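Local coordinates for tail fiber protein (Acinetobacter phage AM24, PDB 5W5P) that probably recognises, and may degrade, the capsular polysaccharide of its Acinetobacter baumannii host as a trimeric tailspike of the phage particle, at residues Cys109-Asp114 and Gln126-Val131; Gly152-Ser157 and Met162-Cys167. One frame throughout, in Å; residues are numbered along the deposited sequence.

Contact 1 (Cys109-Asp114 and Gln126-Val131); sequences CWFGAD and QKAVDV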
loop_
_atom_site.group_PDB
_atom_site.type_symbol
_atom_site.label_atom_id
_atom_site.label_comp_id
_atom_site.label_asym_id
_atom_site.label_seq_id
_atom_site.Cartn_x
_atom_site.Cartn_y
_atom_site.Cartn_z
ATOM N N CYS A 109 -11.862 31.761 -20.144
ATOM C CA CYS A 109 -11.941 32.434 -21.432
ATOM C C CYS A 109 -13.207 33.262 -21.569
ATOM O O CYS A 109 -13.225 34.207 -22.363
ATOM C CB CYS A 109 -11.867 31.424 -22.576
ATOM S SG CYS A 109 -10.186 30.877 -22.976
ATOM N N TRP A 110 -14.260 32.925 -20.820
ATOM C CA TRP A 110 -15.459 33.754 -20.806
ATOM C C TRP A 110 -15.131 35.196 -20.439
ATOM O O TRP A 110 -15.739 36.135 -20.972
ATOM C CB TRP A 110 -16.475 33.176 -19.823
ATOM C CG TRP A 110 -16.947 31.813 -20.184
ATOM C CD1 TRP A 110 -16.795 31.181 -21.384
ATOM C CD2 TRP A 110 -17.668 30.910 -19.340
ATOM N NE1 TRP A 110 -17.376 29.933 -21.338
ATOM C CE2 TRP A 110 -17.915 29.743 -20.092
ATOM C CE3 TRP A 110 -18.126 30.973 -18.020
ATOM C CZ2 TRP A 110 -18.597 28.652 -19.568
ATOM C CZ3 TRP A 110 -18.804 29.887 -17.500
ATOM C CH2 TRP A 110 -19.034 28.741 -18.272
ATOM N N PHE A 111 -14.168 35.390 -19.538
ATOM C CA PHE A 111 -13.806 36.705 -19.030
ATOM C C PHE A 111 -12.601 37.309 -19.731
ATOM O O PHE A 111 -12.169 38.405 -19.357
ATOM C CB PHE A 111 -13.535 36.634 -17.524
ATOM C CG PHE A 111 -14.688 36.107 -16.727
ATOM C CD1 PHE A 111 -14.796 34.754 -16.448
ATOM C CD2 PHE A 111 -15.666 36.967 -16.256
ATOM C CE1 PHE A 111 -15.859 34.266 -15.714
ATOM C CE2 PHE A 111 -16.732 36.487 -15.524
ATOM C CZ PHE A 111 -16.828 35.135 -15.250
ATOM N N GLY A 112 -12.040 36.628 -20.721
ATOM C CA GLY A 112 -10.953 37.176 -21.501
ATOM C C GLY A 112 -9.567 36.667 -21.173
ATOM O O GLY A 112 -8.591 37.345 -21.510
ATOM N N ALA A 113 -9.445 35.507 -20.530
ATOM C CA ALA A 113 -8.130 34.949 -20.244
ATOM C C ALA A 113 -7.375 34.680 -21.540
ATOM O O ALA A 113 -7.873 33.987 -22.432
ATOM C CB ALA A 113 -8.263 33.662 -19.429
ATOM N N ASP A 114 -6.166 35.232 -21.640
ATOM C CA ASP A 114 -5.358 35.102 -22.845
ATOM C C ASP A 114 -4.959 33.648 -23.066
ATOM O O ASP A 114 -4.115 33.113 -22.340
ATOM C CB ASP A 114 -4.123 36.007 -22.747
ATOM C CG ASP A 114 -3.183 35.858 -23.926
ATOM O OD1 ASP A 114 -2.005 36.253 -23.796
ATOM O OD2 ASP A 114 -3.617 35.363 -24.988
ATOM N N GLN A 126 -9.437 34.441 -11.676
ATOM C CA GLN A 126 -10.097 34.791 -10.422
ATOM C C GLN A 126 -11.587 35.028 -10.629
ATOM O O GLN A 126 -12.407 34.638 -9.788
ATOM C CB GLN A 126 -9.439 36.027 -9.808
ATOM C CG GLN A 126 -9.981 36.402 -8.435
ATOM C CD GLN A 126 -9.585 35.403 -7.363
ATOM O OE1 GLN A 126 -8.441 35.392 -6.901
ATOM N NE2 GLN A 126 -10.529 34.552 -6.966
ATOM N N LYS A 127 -11.959 35.660 -11.746
ATOM C CA LYS A 127 -13.372 35.900 -12.026
ATOM C C LYS A 127 -14.127 34.590 -12.213
ATOM O O LYS A 127 -15.263 34.445 -11.747
ATOM C CB LYS A 127 -13.518 36.786 -13.265
ATOM C CG LYS A 127 -13.229 38.261 -13.023
ATOM C CD LYS A 127 -13.416 39.071 -14.298
ATOM C CE LYS A 127 -13.518 40.563 -14.015
ATOM N NZ LYS A 127 -14.019 41.311 -15.212
ATOM N N ALA A 128 -13.514 33.620 -12.893
ATOM C CA ALA A 128 -14.152 32.316 -13.044
ATOM C C ALA A 128 -14.279 31.589 -11.707
ATOM O O ALA A 128 -15.254 30.860 -11.495
ATOM C CB ALA A 128 -13.373 31.468 -14.051
ATOM N N VAL A 129 -13.314 31.773 -10.799
ATOM C CA VAL A 129 -13.408 31.171 -9.467
ATOM C C VAL A 129 -14.610 31.730 -8.717
ATOM O O VAL A 129 -15.373 30.985 -8.089
ATOM C CB VAL A 129 -12.102 31.401 -8.675
ATOM C CG1 VAL A 129 -12.290 31.050 -7.205
ATOM C CG2 VAL A 129 -10.952 30.608 -9.265
ATOM N N ASP A 130 -14.810 33.047 -8.790
ATOM C CA ASP A 130 -15.825 33.694 -7.965
ATOM C C ASP A 130 -17.237 33.269 -8.353
ATOM O O ASP A 130 -18.097 33.100 -7.480
ATOM C CB ASP A 130 -15.664 35.211 -8.051
ATOM C CG ASP A 130 -14.284 35.668 -7.616
ATOM O OD1 ASP A 130 -13.670 34.990 -6.761
ATOM O OD2 ASP A 130 -13.805 36.699 -8.133
ATOM N N VAL A 131 -17.502 33.081 -9.650
ATOM C CA VAL A 131 -18.851 32.719 -10.084
ATOM C C VAL A 131 -19.103 31.216 -10.074
ATOM O O VAL A 131 -20.257 30.791 -10.237
ATOM C CB VAL A 131 -19.153 33.276 -11.492
ATOM C CG1 VAL A 131 -18.942 34.779 -11.520
ATOM C CG2 VAL A 131 -18.286 32.591 -12.539
#

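Contact 2 (Gly152-Ser157 and Met162-Cys167); sequences GLPTNS and MLMEIC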
loop_
_atom_site.group_PDB
_atom_site.type_symbol
_atom_site.label_atom_id
_atom_site.label_comp_id
_atom_site.label_asym_id
_atom_site.label_seq_id
_atom_site.Cartn_x
_atom_site.Cartn_y
_atom_site.Cartn_z
ATOM N N GLY A 152 -7.025 33.290 -5.460
ATOM C CA GLY A 152 -7.514 32.812 -4.183
ATOM C C GLY A 152 -8.834 32.079 -4.339
ATOM O O GLY A 152 -9.764 32.579 -4.978
ATOM N N LEU A 153 -8.901 30.864 -3.729
ATOM C CA LEU A 153 -10.079 30.015 -3.652
ATOM C C LEU A 153 -10.951 30.419 -2.464
ATOM O O LEU A 153 -10.436 30.848 -1.426
ATOM C CB LEU A 153 -9.670 28.551 -3.517
ATOM C CG LEU A 153 -9.080 27.905 -4.771
ATOM C CD1 LEU A 153 -8.630 26.499 -4.472
ATOM C CD2 LEU A 153 -10.090 27.910 -5.901
ATOM N N PRO A 154 -12.274 30.295 -2.601
ATOM C CA PRO A 154 -13.176 30.713 -1.520
ATOM C C PRO A 154 -12.953 29.915 -0.241
ATOM O O PRO A 154 -12.426 28.800 -0.248
ATOM C CB PRO A 154 -14.571 30.446 -2.099
ATOM C CG PRO A 154 -14.349 29.425 -3.170
ATOM C CD PRO A 154 -13.008 29.750 -3.754
ATOM N N THR A 155 -13.390 30.503 0.870
ATOM C CA THR A 155 -13.113 29.939 2.186
ATOM C C THR A 155 -14.030 28.756 2.476
ATOM O O THR A 155 -15.258 28.875 2.431
ATOM C CB THR A 155 -13.262 31.011 3.262
ATOM O OG1 THR A 155 -12.347 32.075 2.987
ATOM C CG2 THR A 155 -12.944 30.428 4.635
ATOM N N ASN A 156 -13.426 27.616 2.785
ATOM C CA ASN A 156 -14.160 26.403 3.119
ATOM C C ASN A 156 -13.338 25.658 4.156
ATOM O O ASN A 156 -12.213 25.234 3.870
ATOM C CB ASN A 156 -14.396 25.543 1.873
ATOM C CG ASN A 156 -15.269 24.336 2.141
ATOM O OD1 ASN A 156 -16.466 24.462 2.384
ATOM N ND2 ASN A 156 -14.686 23.156 2.033
ATOM N N SER A 157 -13.882 25.526 5.360
ATOM C CA SER A 157 -13.165 24.888 6.451
ATOM C C SER A 157 -13.031 23.390 6.188
ATOM O O SER A 157 -13.558 22.850 5.210
ATOM C CB SER A 157 -13.882 25.144 7.771
ATOM O OG SER A 157 -15.020 24.312 7.878
HETATM N N MSE A 162 -18.282 22.697 0.771
HETATM C CA MSE A 162 -17.887 22.884 -0.624
HETATM C C MSE A 162 -16.934 21.800 -1.117
HETATM O O MSE A 162 -16.268 21.126 -0.323
HETATM C CB MSE A 162 -17.239 24.261 -0.827
HETATM C CG MSE A 162 -18.076 25.439 -0.358
HETATM SE SE MSE A 162 -17.130 27.160 -0.491
HETATM C CE MSE A 162 -17.400 27.504 -2.391
ATOM N N LEU A 163 -16.880 21.633 -2.436
ATOM C CA LEU A 163 -15.886 20.787 -3.085
ATOM C C LEU A 163 -15.364 21.555 -4.285
ATOM O O LEU A 163 -16.103 21.793 -5.243
ATOM C CB LEU A 163 -16.474 19.441 -3.499
ATOM C CG LEU A 163 -15.536 18.518 -4.268
ATOM C CD1 LEU A 163 -14.572 17.898 -3.284
ATOM C CD2 LEU A 163 -16.309 17.410 -4.984
HETATM N N MSE A 164 -14.097 21.926 -4.246
HETATM C CA MSE A 164 -13.547 22.770 -5.295
HETATM C C MSE A 164 -12.640 21.990 -6.235
HETATM O O MSE A 164 -12.032 20.995 -5.834
HETATM C CB MSE A 164 -12.801 23.948 -4.661
HETATM C CG MSE A 164 -13.650 24.667 -3.612
HETATM SE SE MSE A 164 -12.750 26.098 -2.618
HETATM C CE MSE A 164 -11.404 25.056 -1.652
ATOM N N GLU A 165 -12.551 22.433 -7.487
ATOM C CA GLU A 165 -11.752 21.734 -8.480
ATOM C C GLU A 165 -11.089 22.724 -9.425
ATOM O O GLU A 165 -11.682 23.738 -9.794
ATOM C CB GLU A 165 -12.602 20.735 -9.283
ATOM C CG GLU A 165 -11.784 19.773 -10.149
ATOM C CD GLU A 165 -12.507 18.464 -10.437
ATOM O OE1 GLU A 165 -13.754 18.442 -10.357
ATOM O OE2 GLU A 165 -11.827 17.457 -10.744
ATOM N N ILE A 166 -9.852 22.421 -9.805
ATOM C CA ILE A 166 -9.120 23.154 -10.833
ATOM C C ILE A 166 -8.666 22.104 -11.838
ATOM O O ILE A 166 -7.756 21.317 -11.556
ATOM C CB ILE A 166 -7.930 23.932 -10.265
ATOM C CG1 ILE A 166 -8.412 25.038 -9.327
ATOM C CG2 ILE A 166 -7.077 24.514 -11.386
ATOM C CD1 ILE A 166 -7.382 25.435 -8.319
ATOM N N CYS A 167 -9.297 22.079 -13.007
ATOM C CA CYS A 167 -9.127 20.974 -13.935
ATOM C C CYS A 167 -9.119 21.525 -15.356
ATOM O O CYS A 167 -9.155 22.738 -15.579
ATOM C CB CYS A 167 -10.234 19.932 -13.728
ATOM S SG CYS A 167 -11.875 20.511 -14.270
#

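Contact 1 (Cys109-Asp114 and Gln126-Val131)
The aromatic ring of F111 lies against the flank of helix 122-132, where K127, A128 and V131 receive it. The chain is built round a parallel beta-helix, and this helix directly precedes the first strand of the solenoid, 135-140, consistent with the N-terminal capping helix of phage tailspikes; the loop that carries F111 follows the antiparallel sheet of the N-terminal region. F111 accounts for about half of the 201 Å² buried between the segments, and K127 for much of the remainder. Their pairing is a CH-pi contact: K127 CB stands 3.7 Å from the centroid of the F111 ring, only 13° off the ring normal, so it sits over the middle of one face. From there the lysine runs out extended across the same region of the ring, its CD meeting F111 CD2 at 3.7 Å. Its NZ is hydrogen-bonded to N85 O, which anchors the far end of the aliphatic chain.

The F111 ring reaches the helix because CG is turned anti to the carbonyl carbon (chi1 -57°), and its outer atoms touch two further positions. F111 CE1 approaches A128 obliquely, 3.7 Å from A128 CA, while CB of the same alanine is 4.1 Å from F111 CE1. The spacing of K127, A128 and V131 places all three on one side of the helix; the side-chain contacts are all carbon to carbon, with no polar bond between the segments. Within the loop itself, G112 N bonds to C109 O at 3.2 Å, closing the turn on which F111 is mounted. V131 completes the seat, pointing at the phenylalanine from the opposite direction: its CG2 lies near the ring plane, 4.0 Å from F111 CZ.

Contact 2 (Gly152-Ser157 and Met162-Cys167)
P154 CG is the apolar centre, 3.7 Å from both M162 CE and M164 SE, the two methionines being selenomethionines. Both chains are extended at chi2 and then bend at chi3, in opposite senses, which brings the M162 methyl and the M164 selenium to the same proline carbon. Next to the proline, L153 CB packs on M164 SE at 4.0 Å. Further along strand 164-169, the branch ends of L153 and I166 meet obliquely, CD1 to CD1, at 4.2 Å. M164 SE also lies 3.6 Å from P154 O, a carbonyl that accepts a hydrogen bond from T199 OG1.

N156 forms the polar edge. With CG anti to the backbone N (chi1 -174°), its amide swings over to M162, where N156 OD1 accepts the M162 backbone N at 3.0 Å. The N-H...O angle of 140° is bent, and the donor stands 44° out of the carbonyl plane, so the bond is far from ideal. N156 ND2 is engaged by A200 O, which fixes the other end of the amide.

In the fold, the contact joins strand 151-153, which pairs with 182-184, and the loop after it to strand 164-169 and the residues leading into it; 164-169 lies between 135-140 and 199-204 in the solenoid. M164 shares backbone hydrogen bonds with A201 and E203 of strand 199-204, L202 of that strand touches L153 and I166, and helix 122-132 lies against L153 and P154.

How the contacts relate
Helix 122-132 supplies one half of contact 1 and, through Q126 and V129, touches contact 2, whose centre is about 15 Å from that of contact 1. Its flank bearing K127, A128 and V131 receives the preceding loop; V129, directed away from that loop, packs its CG1 3.8 Å from P154 CD. Q126 NE2 adds a probable hydrogen bond to G152 O at 2.9 Å. Contact 1 is the smaller, a CH-pi and apolar seat built on one ring. Contact 2 buries 377 Å² and adds a backbone-to-amide bond. Both are partly buried: F111 and A128 are enclosed in contact 1; in contact 2 L153, N156, M164 and I166 are, whereas P154 and M162 keep some exposure.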